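Local coordinates for lantibiotic dehydratase (Microbispora corallina, PDB 5EHK), which probably activates serine and threonine side chains of the NAI-107 precursor peptide with glutamyl-tRNA and then eliminates glutamate to give dehydroamino acids, at residues 1010-1021 and 1099-1110; 78-86 and 105-113. One frame throughout, in Å; residues are numbered along the deposited sequence.

Overall arrangement
Along the chain from the N terminus, contact 2 comes first: 78-86 packs on 105-113 after an 18-residue excursion that includes helix 92-98. Contact 1 comes more than 890 residues later: 1010-1021 meets 1099-1110 across a loop of 77 residues, much of it helix and none of it strand. They are in series, so neither nests in nor crosses the other. The centres of contacts 1 and 2 lie about 94 Å apart, on opposite sides of the chain's centre. Contact 2 ties together small helices near the beginning of the modelled chain, past the unmodelled residues 19-77; contact 1 joins the last long helix to the helical part of the C-terminal region. Both are nearly orthogonal helix packings.

Contact 1. Residues 1010-1021 and 1099-1110; sequences YRRDPARWQKLI and LARGAVQDNLNR
Tyr1010 enters helix 1090-1109 as a knob into a hole formed by Leu1099, Gly1102, Ala1103 and Asp1106, in a buried helix-on-helix contact of the all-helical stretch that ends the C-terminal, probably glutamate-eliminating, region. The neighbouring helix, 1014-1020, crosses the same helix nearly at right angles (-82°), its segment axis 8.1 Å from that of 1099-1109. Tyr1010, Trp1017, Gln1018 and Ile1021 supply most of this face.

With CG anti to the backbone N (chi1 178°), the tyrosine ring reaches across to the long helix, and the lack of a side chain at Gly1102 allows its CE2 to come 3.6 Å from the glycine CA. Asp1106 lies at the ring edge, near its plane; the modelled approach of the hydroxyl is implausibly close and its detail doubtful. Firmer is the salt bridge from Asp1106 OD1 to Arg1003. Gln1018, extended beyond CG, crosses Asp1106 at about a right angle and places NE2 2.7 Å from Asp1106 OD2.

Toward the start of the 1099-1110 segment, Leu1099, which also borders the tyrosine, lays CD2 over a face of Trp1017, 3.3 Å from the centroid of the six-membered ring, a CH-pi contact. The opposite face is taken by Arg1016 CD, so the indole is sandwiched between aliphatic groups. The methyl of Ala1103 fits between Trp1017 and Ile1021, with CB 4.1 Å from Trp1017 CB and 3.9 Å from Ile1021 CB. Ile1021, just past the helix end, also faces Val1104 and helix 950-965.

A well-formed side-chain-to-backbone hydrogen bond spans the two segments where the short helix finishes: Asn1107 ND2 donates to Gln1018 O at 3.0 Å, with an N-H...O angle of 155°, meeting a lone pair in the carbonyl plane.

Contact 2. Residues 78-86 and 105-113; sequences HLSLLRAAC and LLARVARGD
Leu82 and Val109 carry the dense side of this contact between helix 79-85 and the end of helix 100-110, whose segment axes pass 9.3 Å apart at a crossing angle of -87°. Leu82 spreads its two methyls across the partner helix: CD1 lies 3.6 Å from Leu105 CD2, and CD2 lies 3.7 Å from Leu106 CD2, each pair of side chains meeting at roughly a right angle. Val109 is gripped by its two branches. Its CG1 meets Leu79 CD1 at 3.7 Å, the two side chains sliding past each other in opposite directions, while its CG2 lies 3.6 Å from Cys86 SG. Cys86 already points its CB at the partner helix, and SG, anti to the carbonyl carbon (chi1 -69°), reaches the side of Val109, Leu106 and Ala110.

Toward solvent the contact is looser and polar. Arg83, bent at chi3, carries its guanidinium along the exposed edge of the contact so that NH1 comes 2.8 Å from Val109 O, but the angle is too poor for a hydrogen bond. Past the helix end, Gly112, with a positive phi of 119°, redirects the chain. Asp113 follows, exposed, and brings OD2 to 3.9 Å from Leu79 CD2, a contact of carboxylate with methyl and not a polar pairing. Away from these fringe residues, packing of methyl groups and the cysteine sulfur dominates.

The buried side does not end at the two segments. Helix 119-138 lies along it, with Leu122 against Leu79, Ala125 against Leu105, and Leu129 touching both Ala85 and Leu106. Two short helices crossing almost at right angles, with a longer third sealing their apolar side, make up orthogonal packing of a small helical cluster.

Contact 1. Residues 1010-1021 and 1099-1110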
loop_
_atom_site.group_PDB
_atom_site.type_symbol
_atom_site.label_atom_id
_atom_site.label_comp_id
_atom_site.label_asym_id
_atom_site.label_seq_id
_atom_site.Cartn_x
_atom_site.Cartn_y
_atom_site.Cartn_z
ATOM N N TYR A 1010 2.087 -21.005 -28.808
ATOM C CA TYR A 1010 1.721 -22.344 -29.234
ATOM C C TYR A 1010 0.707 -22.339 -30.381
ATOM O O TYR A 1010 0.903 -23.016 -31.392
ATOM C CB TYR A 1010 1.225 -23.207 -28.060
ATOM C CG TYR A 1010 0.796 -24.572 -28.532
ATOM C CD1 TYR A 1010 1.736 -25.505 -28.954
ATOM C CD2 TYR A 1010 -0.545 -24.919 -28.593
ATOM C CE1 TYR A 1010 1.355 -26.747 -29.422
ATOM C CE2 TYR A 1010 -0.937 -26.161 -29.053
ATOM C CZ TYR A 1010 0.017 -27.071 -29.466
ATOM O OH TYR A 1010 -0.362 -28.310 -29.925
ATOM N N ARG A 1011 -0.363 -21.565 -30.239
ATOM C CA ARG A 1011 -1.426 -21.583 -31.238
ATOM C C ARG A 1011 -0.967 -21.056 -32.600
ATOM O O ARG A 1011 -1.380 -21.569 -33.642
ATOM C CB ARG A 1011 -2.674 -20.873 -30.709
ATOM C CG ARG A 1011 -3.543 -21.794 -29.853
ATOM C CD ARG A 1011 -4.618 -21.031 -29.100
ATOM N NE ARG A 1011 -4.025 -20.034 -28.210
ATOM C CZ ARG A 1011 -4.703 -19.073 -27.583
ATOM N NH1 ARG A 1011 -6.020 -18.978 -27.734
ATOM N NH2 ARG A 1011 -4.066 -18.207 -26.796
ATOM N N ARG A 1012 -0.088 -20.059 -32.588
ATOM C CA ARG A 1012 0.445 -19.495 -33.831
ATOM C C ARG A 1012 1.467 -20.412 -34.505
ATOM O O ARG A 1012 1.996 -20.088 -35.565
ATOM C CB ARG A 1012 1.036 -18.090 -33.613
ATOM C CG ARG A 1012 2.002 -17.973 -32.446
ATOM C CD ARG A 1012 2.606 -16.588 -32.336
ATOM N NE ARG A 1012 3.447 -16.279 -33.486
ATOM C CZ ARG A 1012 4.698 -16.712 -33.640
ATOM N NH1 ARG A 1012 5.258 -17.481 -32.713
ATOM N NH2 ARG A 1012 5.392 -16.376 -34.723
ATOM N N ASP A 1013 1.761 -21.543 -33.878
ATOM C CA ASP A 1013 2.810 -22.428 -34.384
ATOM C C ASP A 1013 2.780 -23.896 -33.907
ATOM O O ASP A 1013 3.836 -24.471 -33.625
ATOM C CB ASP A 1013 4.172 -21.809 -34.056
ATOM C CG ASP A 1013 5.217 -22.136 -35.081
ATOM O OD1 ASP A 1013 4.997 -23.105 -35.834
ATOM O OD2 ASP A 1013 6.246 -21.425 -35.146
ATOM N N PRO A 1014 1.588 -24.525 -33.851
ATOM C CA PRO A 1014 1.498 -25.838 -33.196
ATOM C C PRO A 1014 2.261 -26.958 -33.912
ATOM O O PRO A 1014 2.496 -28.011 -33.327
ATOM C CB PRO A 1014 -0.005 -26.124 -33.212
ATOM C CG PRO A 1014 -0.490 -25.412 -34.416
ATOM C CD PRO A 1014 0.312 -24.147 -34.484
ATOM N N ALA A 1015 2.643 -26.722 -35.162
ATOM C CA ALA A 1015 3.358 -27.720 -35.945
ATOM C C ALA A 1015 4.732 -27.960 -35.335
ATOM O O ALA A 1015 5.230 -29.083 -35.342
ATOM C CB ALA A 1015 3.482 -27.267 -37.392
ATOM N N ARG A 1016 5.334 -26.897 -34.805
ATOM C CA ARG A 1016 6.657 -26.988 -34.195
ATOM C C ARG A 1016 6.606 -27.823 -32.934
ATOM O O ARG A 1016 7.177 -28.913 -32.860
ATOM C CB ARG A 1016 7.208 -25.591 -33.860
ATOM C CG ARG A 1016 8.513 -25.616 -33.048
ATOM C CD ARG A 1016 9.081 -24.225 -32.751
ATOM N NE ARG A 1016 9.515 -23.564 -33.979
ATOM C CZ ARG A 1016 10.611 -23.895 -34.662
ATOM N NH1 ARG A 1016 11.391 -24.879 -34.232
ATOM N NH2 ARG A 1016 10.933 -23.246 -35.774
ATOM N N TRP A 1017 5.855 -27.317 -31.964
ATOM C CA TRP A 1017 5.814 -27.885 -30.630
ATOM C C TRP A 1017 5.408 -29.346 -30.601
ATOM O O TRP A 1017 5.894 -30.117 -29.770
ATOM C CB TRP A 1017 4.930 -27.021 -29.738
ATOM C CG TRP A 1017 5.460 -25.624 -29.665
ATOM C CD1 TRP A 1017 4.850 -24.497 -30.110
ATOM C CD2 TRP A 1017 6.724 -25.211 -29.127
ATOM N NE1 TRP A 1017 5.648 -23.402 -29.882
ATOM C CE2 TRP A 1017 6.805 -23.813 -29.278
ATOM C CE3 TRP A 1017 7.794 -25.889 -28.532
ATOM C CZ2 TRP A 1017 7.911 -23.077 -28.856
ATOM C CZ3 TRP A 1017 8.888 -25.157 -28.110
ATOM C CH2 TRP A 1017 8.939 -23.765 -28.275
ATOM N N GLN A 1018 4.520 -29.730 -31.504
ATOM C CA GLN A 1018 4.145 -31.127 -31.620
ATOM C C GLN A 1018 5.348 -31.967 -32.024
ATOM O O GLN A 1018 5.530 -33.085 -31.545
ATOM C CB GLN A 1018 3.039 -31.273 -32.649
ATOM C CG GLN A 1018 1.707 -30.766 -32.171
ATOM C CD GLN A 1018 0.766 -30.509 -33.320
ATOM O OE1 GLN A 1018 0.836 -31.173 -34.356
ATOM N NE2 GLN A 1018 -0.125 -29.537 -33.147
ATOM N N LYS A 1019 6.183 -31.411 -32.894
ATOM C CA LYS A 1019 7.340 -32.138 -33.410
ATOM C C LYS A 1019 8.462 -32.232 -32.384
ATOM O O LYS A 1019 9.168 -33.238 -32.315
ATOM C CB LYS A 1019 7.850 -31.478 -34.696
ATOM C CG LYS A 1019 6.919 -31.622 -35.905
ATOM C CD LYS A 1019 7.372 -30.711 -37.046
ATOM C CE LYS A 1019 8.795 -31.028 -37.506
ATOM N NZ LYS A 1019 9.213 -30.150 -38.640
ATOM N N LEU A 1020 8.611 -31.175 -31.592
ATOM C CA LEU A 1020 9.657 -31.096 -30.571
ATOM C C LEU A 1020 9.285 -31.896 -29.313
ATOM O O LEU A 1020 10.046 -32.752 -28.858
ATOM C CB LEU A 1020 9.947 -29.634 -30.214
ATOM C CG LEU A 1020 11.134 -29.316 -29.308
ATOM C CD1 LEU A 1020 12.410 -29.651 -30.017
ATOM C CD2 LEU A 1020 11.130 -27.859 -28.895
ATOM N N ILE A 1021 8.116 -31.608 -28.753
ATOM C CA ILE A 1021 7.714 -32.201 -27.490
ATOM C C ILE A 1021 6.849 -33.426 -27.730
ATOM O O ILE A 1021 5.626 -33.337 -27.705
ATOM C CB ILE A 1021 6.966 -31.169 -26.612
ATOM C CG1 ILE A 1021 7.795 -29.889 -26.471
ATOM C CG2 ILE A 1021 6.652 -31.739 -25.235
ATOM C CD1 ILE A 1021 6.982 -28.706 -26.054
ATOM N N LEU A 1099 2.488 -24.901 -23.675
ATOM C CA LEU A 1099 3.256 -25.440 -24.790
ATOM C C LEU A 1099 3.303 -26.956 -24.760
ATOM O O LEU A 1099 3.028 -27.613 -25.757
ATOM C CB LEU A 1099 4.688 -24.897 -24.806
ATOM C CG LEU A 1099 5.050 -23.548 -25.432
ATOM C CD1 LEU A 1099 4.759 -22.369 -24.531
ATOM C CD2 LEU A 1099 6.517 -23.573 -25.785
ATOM N N ALA A 1100 3.657 -27.508 -23.612
ATOM C CA ALA A 1100 3.791 -28.941 -23.489
ATOM C C ALA A 1100 2.419 -29.591 -23.536
ATOM O O ALA A 1100 2.250 -30.649 -24.149
ATOM C CB ALA A 1100 4.505 -29.286 -22.195
ATOM N N ARG A 1101 1.445 -28.948 -22.890
ATOM C CA ARG A 1101 0.074 -29.461 -22.836
ATOM C C ARG A 1101 -0.535 -29.585 -24.226
ATOM O O ARG A 1101 -1.032 -30.653 -24.597
ATOM C CB ARG A 1101 -0.796 -28.613 -21.919
ATOM C CG ARG A 1101 -2.203 -29.126 -21.761
ATOM C CD ARG A 1101 -3.012 -28.230 -20.820
ATOM N NE ARG A 1101 -3.190 -26.852 -21.283
ATOM C CZ ARG A 1101 -2.721 -25.774 -20.657
ATOM N NH1 ARG A 1101 -2.019 -25.891 -19.543
ATOM N NH2 ARG A 1101 -2.958 -24.566 -21.149
ATOM N N GLY A 1102 -0.498 -28.484 -24.978
ATOM C CA GLY A 1102 -0.928 -28.482 -26.364
ATOM C C GLY A 1102 -0.241 -29.575 -27.174
ATOM O O GLY A 1102 -0.913 -30.440 -27.734
ATOM N N ALA A 1103 1.093 -29.559 -27.199
ATOM C CA ALA A 1103 1.893 -30.510 -27.993
ATOM C C ALA A 1103 1.535 -31.988 -27.783
ATOM O O ALA A 1103 1.361 -32.734 -28.750
ATOM C CB ALA A 1103 3.394 -30.289 -27.765
ATOM N N VAL A 1104 1.468 -32.422 -26.528
ATOM C CA VAL A 1104 1.195 -33.824 -26.263
ATOM C C VAL A 1104 -0.282 -34.160 -26.474
ATOM O O VAL A 1104 -0.615 -35.297 -26.779
ATOM C CB VAL A 1104 1.676 -34.277 -24.872
ATOM C CG1 VAL A 1104 3.157 -33.961 -24.704
ATOM C CG2 VAL A 1104 0.831 -33.654 -23.784
ATOM N N GLN A 1105 -1.164 -33.182 -26.302
ATOM C CA GLN A 1105 -2.576 -33.393 -26.608
ATOM C C GLN A 1105 -2.804 -33.558 -28.112
ATOM O O GLN A 1105 -3.510 -34.471 -28.543
ATOM C CB GLN A 1105 -3.459 -32.287 -26.019
ATOM C CG GLN A 1105 -3.855 -32.534 -24.561
ATOM C CD GLN A 1105 -4.645 -31.387 -23.948
ATOM O OE1 GLN A 1105 -4.685 -30.274 -24.488
ATOM N NE2 GLN A 1105 -5.284 -31.656 -22.811
ATOM N N ASP A 1106 -2.217 -32.661 -28.900
ATOM C CA ASP A 1106 -2.325 -32.732 -30.356
ATOM C C ASP A 1106 -1.677 -33.988 -30.931
ATOM O O ASP A 1106 -2.203 -34.576 -31.871
ATOM C CB ASP A 1106 -1.709 -31.501 -31.027
ATOM C CG ASP A 1106 -2.492 -30.232 -30.759
ATOM O OD1 ASP A 1106 -3.563 -30.307 -30.109
ATOM O OD2 ASP A 1106 -2.032 -29.156 -31.208
ATOM N N ASN A 1107 -0.538 -34.401 -30.380
ATOM C CA ASN A 1107 0.089 -35.647 -30.819
ATOM C C ASN A 1107 -0.800 -36.847 -30.558
ATOM O O ASN A 1107 -0.723 -37.843 -31.256
ATOM C CB ASN A 1107 1.469 -35.862 -30.176
ATOM C CG ASN A 1107 2.520 -34.877 -30.675
ATOM O OD1 ASN A 1107 2.382 -34.261 -31.733
ATOM N ND2 ASN A 1107 3.588 -34.739 -29.914
ATOM N N LEU A 1108 -1.650 -36.746 -29.551
ATOM C CA LEU A 1108 -2.534 -37.844 -29.212
ATOM C C LEU A 1108 -3.746 -37.872 -30.132
ATOM O O LEU A 1108 -4.145 -38.935 -30.610
ATOM C CB LEU A 1108 -2.977 -37.735 -27.753
ATOM C CG LEU A 1108 -4.212 -38.531 -27.352
ATOM C CD1 LEU A 1108 -3.925 -39.359 -26.126
ATOM C CD2 LEU A 1108 -5.367 -37.569 -27.105
ATOM N N ASN A 1109 -4.321 -36.699 -30.391
ATOM C CA ASN A 1109 -5.441 -36.581 -31.316
ATOM C C ASN A 1109 -5.030 -36.934 -32.740
ATOM O O ASN A 1109 -5.745 -37.656 -33.434
ATOM C CB ASN A 1109 -6.059 -35.176 -31.262
ATOM C CG ASN A 1109 -6.747 -34.884 -29.933
ATOM O OD1 ASN A 1109 -7.318 -35.778 -29.303
ATOM N ND2 ASN A 1109 -6.675 -33.629 -29.491
ATOM N N ARG A 1110 -3.852 -36.457 -33.149
ATOM C CA ARG A 1110 -3.319 -36.691 -34.493
ATOM C C ARG A 1110 -3.174 -38.181 -34.767
ATOM O O ARG A 1110 -3.034 -38.599 -35.919
ATOM C CB ARG A 1110 -1.945 -36.031 -34.646
ATOM C CG ARG A 1110 -1.400 -35.989 -36.069
ATOM C CD ARG A 1110 -0.010 -35.385 -36.099
ATOM N NE ARG A 1110 0.950 -36.285 -35.463
ATOM C CZ ARG A 1110 2.169 -35.936 -35.065
ATOM N NH1 ARG A 1110 2.588 -34.684 -35.200
ATOM N NH2 ARG A 1110 2.963 -36.841 -34.511
#

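Contact 2. Residues 78-86 and 105-113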
loop_
_atom_site.group_PDB
_atom_site.type_symbol
_atom_site.label_atom_id
_atom_site.label_comp_id
_atom_site.label_asym_id
_atom_site.label_seq_id
_atom_site.Cartn_x
_atom_site.Cartn_y
_atom_site.Cartn_z
ATOM N N HIS A 78 -28.713 33.543 27.078
ATOM C CA HIS A 78 -29.420 34.313 28.096
ATOM C C HIS A 78 -30.069 33.394 29.140
ATOM O O HIS A 78 -30.534 32.296 28.825
ATOM C CB HIS A 78 -30.436 35.293 27.477
ATOM C CG HIS A 78 -30.743 36.474 28.348
ATOM N ND1 HIS A 78 -31.968 36.657 28.961
ATOM C CD2 HIS A 78 -29.974 37.526 28.729
ATOM C CE1 HIS A 78 -31.941 37.768 29.673
ATOM N NE2 HIS A 78 -30.745 38.315 29.551
ATOM N N LEU A 79 -30.075 33.871 30.383
ATOM C CA LEU A 79 -30.622 33.173 31.544
ATOM C C LEU A 79 -32.130 32.894 31.419
ATOM O O LEU A 79 -32.683 32.023 32.106
ATOM C CB LEU A 79 -30.354 34.025 32.788
ATOM C CG LEU A 79 -30.904 33.605 34.155
ATOM C CD1 LEU A 79 -30.305 32.283 34.613
ATOM C CD2 LEU A 79 -30.678 34.700 35.180
ATOM N N SER A 80 -32.796 33.648 30.548
ATOM C CA SER A 80 -34.228 33.489 30.323
ATOM C C SER A 80 -34.586 32.131 29.730
ATOM O O SER A 80 -35.534 31.485 30.182
ATOM C CB SER A 80 -34.731 34.598 29.402
ATOM O OG SER A 80 -34.034 34.561 28.167
ATOM N N LEU A 81 -33.804 31.678 28.752
ATOM C CA LEU A 81 -34.096 30.418 28.070
ATOM C C LEU A 81 -34.004 29.252 29.053
ATOM O O LEU A 81 -34.672 28.232 28.896
ATOM C CB LEU A 81 -33.135 30.208 26.901
ATOM C CG LEU A 81 -33.329 28.959 26.051
ATOM C CD1 LEU A 81 -34.726 28.949 25.457
ATOM C CD2 LEU A 81 -32.275 28.904 24.955
ATOM N N LEU A 82 -33.176 29.425 30.073
ATOM C CA LEU A 82 -33.083 28.484 31.174
ATOM C C LEU A 82 -34.348 28.513 32.009
ATOM O O LEU A 82 -34.993 27.482 32.242
ATOM C CB LEU A 82 -31.883 28.818 32.050
ATOM C CG LEU A 82 -30.545 28.610 31.353
ATOM C CD1 LEU A 82 -29.408 28.967 32.280
ATOM C CD2 LEU A 82 -30.441 27.150 30.895
ATOM N N ARG A 83 -34.674 29.713 32.480
ATOM C CA ARG A 83 -35.854 29.937 33.301
ATOM C C ARG A 83 -37.123 29.462 32.578
ATOM O O ARG A 83 -37.980 28.809 33.179
ATOM C CB ARG A 83 -35.938 31.433 33.643
ATOM C CG ARG A 83 -34.876 31.878 34.655
ATOM C CD ARG A 83 -35.048 33.312 35.185
ATOM N NE ARG A 83 -36.317 33.534 35.883
ATOM C CZ ARG A 83 -36.564 33.186 37.148
ATOM N NH1 ARG A 83 -35.638 32.564 37.872
ATOM N NH2 ARG A 83 -37.749 33.442 37.687
ATOM N N ALA A 84 -37.191 29.712 31.270
ATOM C CA ALA A 84 -38.343 29.312 30.454
ATOM C C ALA A 84 -38.664 27.812 30.487
ATOM O O ALA A 84 -39.803 27.418 30.731
ATOM C CB ALA A 84 -38.146 29.770 29.005
ATOM N N ALA A 85 -37.647 26.977 30.308
ATOM C CA ALA A 85 -37.870 25.549 30.178
ATOM C C ALA A 85 -37.965 24.823 31.522
ATOM O O ALA A 85 -38.145 23.603 31.563
ATOM C CB ALA A 85 -36.814 24.924 29.280
ATOM N N CYS A 86 -37.860 25.564 32.622
ATOM C CA CYS A 86 -38.063 24.961 33.942
ATOM C C CYS A 86 -39.501 24.495 34.179
ATOM O O CYS A 86 -39.779 23.757 35.112
ATOM C CB CYS A 86 -37.643 25.924 35.045
ATOM S SG CYS A 86 -35.860 26.212 35.119
ATOM N N LEU A 105 -27.902 23.025 37.569
ATOM C CA LEU A 105 -27.970 24.438 37.233
ATOM C C LEU A 105 -29.422 24.911 37.074
ATOM O O LEU A 105 -29.779 26.005 37.507
ATOM C CB LEU A 105 -27.140 24.723 35.982
ATOM C CG LEU A 105 -27.015 26.181 35.559
ATOM C CD1 LEU A 105 -25.642 26.443 34.967
ATOM C CD2 LEU A 105 -28.100 26.522 34.560
ATOM N N LEU A 106 -30.260 24.074 36.478
ATOM C CA LEU A 106 -31.659 24.428 36.273
ATOM C C LEU A 106 -32.397 24.485 37.610
ATOM O O LEU A 106 -33.391 25.196 37.752
ATOM C CB LEU A 106 -32.338 23.436 35.316
ATOM C CG LEU A 106 -31.842 23.510 33.867
ATOM C CD1 LEU A 106 -32.482 22.449 33.011
ATOM C CD2 LEU A 106 -32.068 24.889 33.254
ATOM N N ALA A 107 -31.882 23.746 38.593
ATOM C CA ALA A 107 -32.476 23.697 39.928
ATOM C C ALA A 107 -32.222 24.978 40.719
ATOM O O ALA A 107 -33.032 25.369 41.559
ATOM C CB ALA A 107 -31.953 22.483 40.700
ATOM N N ARG A 108 -31.099 25.632 40.445
ATOM C CA ARG A 108 -30.805 26.909 41.081
ATOM C C ARG A 108 -31.018 28.104 40.143
ATOM O O ARG A 108 -30.316 29.113 40.228
ATOM C CB ARG A 108 -29.399 26.897 41.704
ATOM C CG ARG A 108 -28.290 26.515 40.744
ATOM C CD ARG A 108 -26.897 26.621 41.361
ATOM N NE ARG A 108 -26.409 27.992 41.489
ATOM C CZ ARG A 108 -25.158 28.296 41.823
ATOM N NH1 ARG A 108 -24.279 27.329 42.049
ATOM N NH2 ARG A 108 -24.776 29.560 41.914
ATOM N N VAL A 109 -31.987 27.974 39.242
ATOM C CA VAL A 109 -32.561 29.132 38.572
ATOM C C VAL A 109 -34.048 29.128 38.908
ATOM O O VAL A 109 -34.697 30.174 38.920
ATOM C CB VAL A 109 -32.325 29.153 37.041
ATOM C CG1 VAL A 109 -30.848 29.252 36.731
ATOM C CG2 VAL A 109 -32.924 27.940 36.375
ATOM N N ALA A 110 -34.572 27.937 39.186
ATOM C CA ALA A 110 -35.969 27.760 39.580
ATOM C C ALA A 110 -36.203 28.173 41.033
ATOM O O ALA A 110 -37.306 28.586 41.401
ATOM C CB ALA A 110 -36.409 26.314 39.362
ATOM N N ARG A 111 -35.170 28.022 41.861
ATOM C CA ARG A 111 -35.234 28.435 43.261
ATOM C C ARG A 111 -34.754 29.882 43.399
ATOM O O ARG A 111 -35.015 30.542 44.409
ATOM C CB ARG A 111 -34.421 27.482 44.148
ATOM C CG ARG A 111 -32.905 27.609 44.028
ATOM C CD ARG A 111 -32.197 26.672 45.001
ATOM N NE ARG A 111 -32.590 25.283 44.763
ATOM C CZ ARG A 111 -32.683 24.341 45.703
ATOM N NH1 ARG A 111 -32.424 24.632 46.974
ATOM N NH2 ARG A 111 -33.047 23.106 45.371
ATOM N N GLY A 112 -34.079 30.368 42.357
ATOM C CA GLY A 112 -33.497 31.699 42.330
ATOM C C GLY A 112 -31.985 31.656 42.159
ATOM O O GLY A 112 -31.293 30.865 42.808
ATOM N N ASP A 113 -31.480 32.524 41.281
ATOM C CA ASP A 113 -30.058 32.574 40.922
ATOM C C ASP A 113 -29.167 32.843 42.135
ATOM O O ASP A 113 -29.206 33.929 42.714
ATOM C CB ASP A 113 -29.832 33.637 39.833
ATOM C CG ASP A 113 -28.429 33.595 39.230
ATOM O OD1 ASP A 113 -27.549 32.890 39.759
ATOM O OD2 ASP A 113 -28.207 34.278 38.211
#